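Local coordinates for alpha-glucosidase (Bacteroides thetaiotaomicron, PDB 5XFM), which probably hydrolyses beta-L-arabinopyranosides and alpha-galactosides, as a calcium-containing bifunctional enzyme of glycoside hydrolase family 97, at residues 348-351 and 352-356; 308-311 and 312-315; 389-392 and 393-396. The protein carries 1 engineered substitution. All coordinates share one frame; numbering follows the deposited sequence.

Interaction 1: residues 348-351 and 352-356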
loop_
_atom_site.group_PDB
_atom_site.type_symbol
_atom_site.label_atom_id
_atom_site.label_comp_id
_atom_site.label_asym_id
_atom_site.label_seq_id
_atom_site.Cartn_x
_atom_site.Cartn_y
_atom_site.Cartn_z
ATOM N N VAL A 348 27.013 -14.871 -4.040
ATOM C CA VAL A 348 25.809 -15.609 -4.432
ATOM C C VAL A 348 26.019 -17.110 -4.259
ATOM O O VAL A 348 25.146 -17.815 -3.748
ATOM C CB VAL A 348 25.398 -15.303 -5.895
ATOM C CG1 VAL A 348 24.327 -16.266 -6.375
ATOM C CG2 VAL A 348 24.921 -13.855 -6.040
ATOM N N GLU A 349 27.172 -17.597 -4.706
ATOM C CA GLU A 349 27.525 -19.008 -4.556
ATOM C C GLU A 349 27.536 -19.417 -3.078
ATOM O O GLU A 349 26.988 -20.457 -2.692
ATOM C CB GLU A 349 28.873 -19.269 -5.210
ATOM C CG GLU A 349 28.780 -19.339 -6.718
ATOM C CD GLU A 349 30.136 -19.329 -7.387
ATOM O OE1 GLU A 349 31.088 -18.763 -6.802
ATOM O OE2 GLU A 349 30.239 -19.866 -8.511
ATOM N N TYR A 350 28.164 -18.580 -2.259
ATOM C CA TYR A 350 28.247 -18.818 -0.826
ATOM C C TYR A 350 26.846 -18.885 -0.216
ATOM O O TYR A 350 26.538 -19.798 0.551
ATOM C CB TYR A 350 29.065 -17.716 -0.146
ATOM C CG TYR A 350 29.197 -17.887 1.352
ATOM C CD1 TYR A 350 30.147 -18.749 1.891
ATOM C CD2 TYR A 350 28.355 -17.210 2.224
ATOM C CE1 TYR A 350 30.269 -18.914 3.260
ATOM C CE2 TYR A 350 28.463 -17.375 3.592
ATOM C CZ TYR A 350 29.424 -18.226 4.106
ATOM O OH TYR A 350 29.537 -18.391 5.468
ATOM N N ALA A 351 25.998 -17.922 -0.571
ATOM C CA ALA A 351 24.613 -17.896 -0.101
ATOM C C ALA A 351 23.837 -19.144 -0.516
ATOM O O ALA A 351 23.065 -19.701 0.274
ATOM C CB ALA A 351 23.905 -16.648 -0.608
ATOM N N ARG A 352 24.029 -19.572 -1.762
ATOM C CA ARG A 352 23.336 -20.753 -2.274
ATOM C C ARG A 352 23.759 -22.016 -1.526
ATOM O O ARG A 352 22.937 -22.887 -1.249
ATOM C CB ARG A 352 23.585 -20.931 -3.774
ATOM C CG ARG A 352 22.979 -22.213 -4.334
ATOM C CD ARG A 352 22.737 -22.156 -5.839
ATOM N NE ARG A 352 21.925 -21.000 -6.210
ATOM C CZ ARG A 352 22.358 -19.983 -6.945
ATOM N NH1 ARG A 352 23.590 -19.992 -7.435
ATOM N NH2 ARG A 352 21.546 -18.973 -7.227
ATOM N N ASP A 353 25.042 -22.113 -1.188
ATOM C CA ASP A 353 25.519 -23.266 -0.430
ATOM C C ASP A 353 24.900 -23.297 0.975
ATOM O O ASP A 353 24.844 -24.345 1.619
ATOM C CB ASP A 353 27.047 -23.271 -0.345
ATOM C CG ASP A 353 27.581 -24.451 0.450
ATOM O OD1 ASP A 353 27.268 -25.604 0.080
ATOM O OD2 ASP A 353 28.304 -24.231 1.446
ATOM N N LYS A 354 24.452 -22.140 1.453
ATOM C CA LYS A 354 23.821 -22.047 2.768
ATOM C C LYS A 354 22.290 -22.060 2.669
ATOM O O LYS A 354 21.594 -21.865 3.668
ATOM C CB LYS A 354 24.286 -20.779 3.497
ATOM C CG LYS A 354 25.798 -20.641 3.653
ATOM C CD LYS A 354 26.351 -21.612 4.682
ATOM C CE LYS A 354 27.848 -21.440 4.849
ATOM N NZ LYS A 354 28.574 -21.744 3.582
ATOM N N GLY A 355 21.769 -22.294 1.468
ATOM C CA GLY A 355 20.329 -22.323 1.250
ATOM C C GLY A 355 19.709 -20.936 1.292
ATOM O O GLY A 355 18.577 -20.763 1.740
ATOM N N VAL A 356 20.456 -19.953 0.798
ATOM C CA VAL A 356 20.051 -18.552 0.828
ATOM C C VAL A 356 20.193 -17.948 -0.569
ATOM O O VAL A 356 21.164 -18.222 -1.274
ATOM C CB VAL A 356 20.918 -17.728 1.826
ATOM C CG1 VAL A 356 20.651 -16.232 1.682
ATOM C CG2 VAL A 356 20.685 -18.183 3.259
HETATM O O HOH W 1 22.221 -17.526 -3.813
#
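A Schellman motif ends helix 341-353, and Tyr350 and Lys354 meet beside it on the last turn. Gly355, at positive phi, is the C-prime residue. It lets the chain turn back, and Val356 N donates to Ala351 O at 2.7 Å. The donor stands above the carbonyl plane. Gly355 N bonds to Arg352 O and completes the motif. Val356 CG1 then lies 4.0 Å from Ala351 CB, the apolar contact inside the turn.

One water links the helix to the chain beyond it, donating to Val348 O and to Val356 O. Val348 O also takes the helical bond from Arg352 N.

The Lys354 chain bends at chi2 (-72°) and again at chi4 (-63°). These bends bring NZ back over the Tyr350 ring. Lys354 NZ sits 3.9 Å from the centroid of the Tyr350 ring, 33° off the normal, an off-centre cation-pi contact. Its nearest ring atom is CE1, while CE of Lys354 lies 3.5 Å from Tyr350 OH. Lys354 NZ also forms a salt bridge with Asp353 OD2, though the hydrogen bond within it is weak. Tyr350 OH bonds to Asp319 on helix 311-324, so the ring is held at its far end.

On another side of the helix, Val348 CG1 lies 3.9 Å from Arg352 NH1. The two side chains run side by side.

Ala351 and Val356 pack inward on Ile318 and Ala321. The lysine charge is probably divided between the Tyr350 ring and the Asp353 carboxylate, which would steady the helix end at its more exposed side.

Interaction 2: residues 308-311 and 312-315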
loop_
_atom_site.group_PDB
_atom_site.type_symbol
_atom_site.label_atom_id
_atom_site.label_comp_id
_atom_site.label_asym_id
_atom_site.label_seq_id
_atom_site.Cartn_x
_atom_site.Cartn_y
_atom_site.Cartn_z
ATOM N N SER A 308 28.001 -1.498 6.605
ATOM C CA SER A 308 27.790 -2.936 6.462
ATOM C C SER A 308 27.912 -3.424 5.016
ATOM O O SER A 308 27.938 -4.630 4.754
ATOM C CB SER A 308 26.424 -3.313 7.019
ATOM O OG SER A 308 25.399 -2.642 6.309
ATOM N N ILE A 309 28.004 -2.489 4.079
ATOM C CA ILE A 309 28.055 -2.856 2.669
ATOM C C ILE A 309 29.476 -3.237 2.276
ATOM O O ILE A 309 30.209 -2.455 1.662
ATOM C CB ILE A 309 27.533 -1.724 1.771
ATOM C CG1 ILE A 309 26.155 -1.290 2.267
ATOM C CG2 ILE A 309 27.446 -2.185 0.325
ATOM C CD1 ILE A 309 25.117 -2.390 2.185
ATOM N N ASN A 310 29.851 -4.449 2.667
ATOM C CA ASN A 310 31.140 -5.040 2.330
ATOM C C ASN A 310 30.993 -6.554 2.353
ATOM O O ASN A 310 30.023 -7.071 2.899
ATOM C CB ASN A 310 32.239 -4.584 3.300
ATOM C CG ASN A 310 31.899 -4.892 4.748
ATOM O OD1 ASN A 310 32.051 -6.024 5.205
ATOM N ND2 ASN A 310 31.439 -3.881 5.476
ATOM N N TYR A 311 31.960 -7.258 1.772
ATOM C CA TYR A 311 31.874 -8.708 1.608
ATOM C C TYR A 311 31.622 -9.464 2.918
ATOM O O TYR A 311 30.717 -10.293 2.992
ATOM C CB TYR A 311 33.153 -9.235 0.943
ATOM C CG TYR A 311 33.040 -10.658 0.436
ATOM C CD1 TYR A 311 33.260 -11.739 1.281
ATOM C CD2 TYR A 311 32.690 -10.920 -0.883
ATOM C CE1 TYR A 311 33.150 -13.040 0.823
ATOM C CE2 TYR A 311 32.577 -12.219 -1.349
ATOM C CZ TYR A 311 32.809 -13.273 -0.489
ATOM O OH TYR A 311 32.696 -14.566 -0.941
ATOM N N ASP A 312 32.402 -9.166 3.949
ATOM C CA ASP A 312 32.382 -9.963 5.176
ATOM C C ASP A 312 31.101 -9.796 5.991
ATOM O O ASP A 312 30.575 -10.766 6.538
ATOM C CB ASP A 312 33.592 -9.606 6.053
ATOM C CG ASP A 312 34.911 -10.063 5.450
ATOM O OD1 ASP A 312 34.898 -10.924 4.540
ATOM O OD2 ASP A 312 35.966 -9.561 5.888
ATOM N N ASP A 313 30.594 -8.572 6.065
ATOM C CA ASP A 313 29.337 -8.320 6.761
ATOM C C ASP A 313 28.174 -8.976 6.034
ATOM O O ASP A 313 27.239 -9.481 6.658
ATOM C CB ASP A 313 29.090 -6.820 6.898
ATOM C CG ASP A 313 29.996 -6.173 7.932
ATOM O OD1 ASP A 313 30.377 -6.857 8.904
ATOM O OD2 ASP A 313 30.336 -4.984 7.764
ATOM N N GLN A 314 28.243 -8.990 4.709
ATOM C CA GLN A 314 27.208 -9.653 3.924
ATOM C C GLN A 314 27.302 -11.157 4.127
ATOM O O GLN A 314 26.289 -11.839 4.138
ATOM C CB GLN A 314 27.333 -9.292 2.446
ATOM C CG GLN A 314 27.022 -7.822 2.131
ATOM C CD GLN A 314 25.779 -7.307 2.834
ATOM O OE1 GLN A 314 24.704 -7.886 2.709
ATOM N NE2 GLN A 314 25.916 -6.194 3.551
ATOM N N VAL A 315 28.515 -11.669 4.313
ATOM C CA VAL A 315 28.691 -13.071 4.680
ATOM C C VAL A 315 28.002 -13.325 6.016
ATOM O O VAL A 315 27.300 -14.321 6.196
ATOM C CB VAL A 315 30.179 -13.474 4.778
ATOM C CG1 VAL A 315 30.326 -14.830 5.480
ATOM C CG2 VAL A 315 30.816 -13.519 3.399
#
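Asn310 caps the start of helix 311-324 and meets Asp313 with both ends of its amide. Its CB carries CG between the backbone N and the carbonyl carbon (chi1 56°), which folds the amide back over the first turn. Asn310 CG lies 3.4 Å from Asp313 OD2. Asn310 OD1 accepts from Asp313 N at 3.1 Å, a nearly straight N-cap bond with an N-H...O angle of 166°. Asn310 ND2 donates to Asp313 OD2 at 2.8 Å. The aspartate oxygen lies near the amide plane of Asn310, but ND2 meets the carboxylate from above its plane. The two planes are 57° apart.

Asp313 OD1 forms salt bridges with Arg316 and Arg500, so its carboxylate is held from several directions.

Gln314 closes the other side of the turn. A bend at chi2 brings Gln314 NE2 to Ser308 O at 2.8 Å. NE2 comes from above the carbonyl plane. Asn310 N reaches the same oxygen from the opposite face, within the inverse gamma turn centred on Ile309. Gln314 NE2 also bonds to Ser300 OG. Gln314 N takes up the backbone oxygen of Asn310, and Val315 N that of Tyr311.

Val315 CG2 lies obliquely to the Tyr311 ring, 3.5 Å from Tyr311 CE1. Asp312 OD1 is near the plane of that ring, at its edge by CD1. Tyr311 OH bonds to Ser346 on helix 341-353, and Arg343 makes a cation-pi contact with the ring.

The amide of Asn310 therefore satisfies an N-H of the first turn and also donates to an acidic side chain. The two arginines and the N-terminal end of the helix would probably favour an acidic group at this position.

Interaction 3: residues 389-392 and 393-396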
loop_
_atom_site.group_PDB
_atom_site.type_symbol
_atom_site.label_atom_id
_atom_site.label_comp_id
_atom_site.label_asym_id
_atom_site.label_seq_id
_atom_site.Cartn_x
_atom_site.Cartn_y
_atom_site.Cartn_z
ATOM N N MET A 389 20.023 -7.424 -16.158
ATOM C CA MET A 389 19.118 -8.480 -15.713
ATOM C C MET A 389 19.518 -9.857 -16.249
ATOM O O MET A 389 19.260 -10.883 -15.616
ATOM C CB MET A 389 17.681 -8.142 -16.123
ATOM C CG MET A 389 17.009 -7.100 -15.226
ATOM S SD MET A 389 15.360 -6.572 -15.780
ATOM C CE MET A 389 14.982 -5.332 -14.539
ATOM N N LYS A 390 20.121 -9.872 -17.432
ATOM C CA LYS A 390 20.751 -11.075 -17.962
ATOM C C LYS A 390 21.864 -11.529 -17.025
ATOM O O LYS A 390 21.967 -12.721 -16.696
ATOM C CB LYS A 390 21.312 -10.824 -19.366
ATOM C CG LYS A 390 21.935 -12.051 -20.004
ATOM C CD LYS A 390 21.170 -12.465 -21.254
ATOM C CE LYS A 390 21.978 -13.441 -22.111
ATOM N NZ LYS A 390 23.318 -12.917 -22.495
ATOM N N TRP A 391 22.713 -10.583 -16.621
ATOM C CA TRP A 391 23.757 -10.903 -15.639
ATOM C C TRP A 391 23.147 -11.453 -14.337
ATOM O O TRP A 391 23.569 -12.509 -13.841
ATOM C CB TRP A 391 24.626 -9.676 -15.346
ATOM C CG TRP A 391 25.654 -9.888 -14.269
ATOM C CD1 TRP A 391 26.820 -10.596 -14.378
ATOM C CD2 TRP A 391 25.626 -9.369 -12.930
ATOM N NE1 TRP A 391 27.510 -10.559 -13.186
ATOM C CE2 TRP A 391 26.801 -9.811 -12.283
ATOM C CE3 TRP A 391 24.724 -8.576 -12.216
ATOM C CZ2 TRP A 391 27.089 -9.489 -10.957
ATOM C CZ3 TRP A 391 25.008 -8.256 -10.897
ATOM C CH2 TRP A 391 26.182 -8.712 -10.282
ATOM N N LEU A 392 22.149 -10.748 -13.801
ATOM C CA LEU A 392 21.479 -11.164 -12.566
ATOM C C LEU A 392 20.973 -12.588 -12.665
ATOM O O LEU A 392 21.240 -13.407 -11.782
ATOM C CB LEU A 392 20.296 -10.241 -12.221
ATOM C CG LEU A 392 20.457 -8.892 -11.498
ATOM C CD1 LEU A 392 21.531 -8.049 -12.081
ATOM C CD2 LEU A 392 19.169 -8.103 -11.510
ATOM N N GLN A 393 20.270 -12.882 -13.758
ATOM C CA GLN A 393 19.674 -14.191 -13.957
ATOM C C GLN A 393 20.717 -15.282 -14.121
ATOM O O GLN A 393 20.568 -16.385 -13.590
ATOM C CB GLN A 393 18.774 -14.175 -15.187
ATOM C CG GLN A 393 17.955 -15.430 -15.360
ATOM C CD GLN A 393 17.112 -15.381 -16.608
ATOM O OE1 GLN A 393 17.451 -14.686 -17.567
ATOM N NE2 GLN A 393 15.997 -16.098 -16.600
ATOM N N SER A 394 21.774 -14.972 -14.861
ATOM C CA SER A 394 22.885 -15.901 -15.017
ATOM C C SER A 394 23.521 -16.218 -13.656
ATOM O O SER A 394 23.987 -17.336 -13.426
ATOM C CB SER A 394 23.925 -15.332 -15.987
ATOM O OG SER A 394 24.740 -14.360 -15.354
ATOM N N LEU A 395 23.535 -15.243 -12.751
ATOM C CA LEU A 395 24.024 -15.506 -11.400
ATOM C C LEU A 395 23.008 -16.257 -10.549
ATOM O O LEU A 395 23.369 -16.959 -9.609
ATOM C CB LEU A 395 24.406 -14.201 -10.695
ATOM C CG LEU A 395 25.734 -13.561 -11.092
ATOM C CD1 LEU A 395 26.246 -12.703 -9.948
ATOM C CD2 LEU A 395 26.748 -14.632 -11.459
ATOM N N GLY A 396 21.730 -16.112 -10.870
ATOM C CA GLY A 396 20.702 -16.733 -10.058
ATOM C C GLY A 396 20.193 -15.834 -8.941
ATOM O O GLY A 396 19.623 -16.315 -7.962
#
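Trp391 and Leu395 touch one turn apart near the C-terminal end of helix 382-395. Leu395 CG stands over one face of the Trp391 indole in a CH-pi contact, 4.3 Å from the centroid of the five-membered ring and 22° off its normal. Leu395 CD1 reaches across to the six-membered ring and lies 3.5 Å from Trp391 CZ2. It sits over the same face, displaced toward the rim. With CG of Trp391 anti to the backbone N (chi1 175°), the indole swings along the helix toward Leu395.

The backbone oxygen of Trp391 is gripped twice. Leu395 N donates to Trp391 O at 2.9 Å as the usual helical bond. Ser394 OG donates to Trp391 O at 2.7 Å as a second bond. The serine oxygen is placed between its backbone N and carbonyl carbon, and this turns the hydroxyl back onto the preceding turn.

Further along, Gly396, at positive phi, is the C-prime residue of the Schellman motif that ends the helix. Its N makes weak bonds to Leu392 O and Gln393 O. A beta carbon at these backbone angles would collide with the carbonyl oxygen of Leu395, which calls for glycine.

Beyond this shell, Trp391 and Leu392 pack on Tyr362 of strand 357-363, and Leu392 and Met389 on Ile400 of strand 399-403. His341 meets the indole with the ring planes at about 50°. Replacing Trp391 with an alanine would probably leave Leu395 without its aromatic face and open a gap beside Tyr362 and His341.

The serine hydroxyl spends its proton on a main-chain oxygen. The polar bonds thus tie the helix to itself, while the indole, Leu392 and Met389 join it to the strands by apolar contact.

The three contacts follow one another in the chain: interaction 2, then 1, then 3. All lie in the glycoside hydrolase 97 family region, probably the catalytic barrel, whose seven parallel strands with surrounding helices fit its TIM-barrel clan. Interaction 2 opens helix 311-324, whereas interactions 1 and 3 close helices 341-353 and 382-395. Their centres are about 14 Å apart for interactions 1 and 2, and about 15 Å for 1 and 3. The middle helix touches both neighbours: Tyr350 packs on Val315, and Val348 on the Leu395 backbone. Interactions 2 and 3 do not meet; their nearest atoms are about 11 Å apart. Together they mark helix ends in successive parts of one barrel wall.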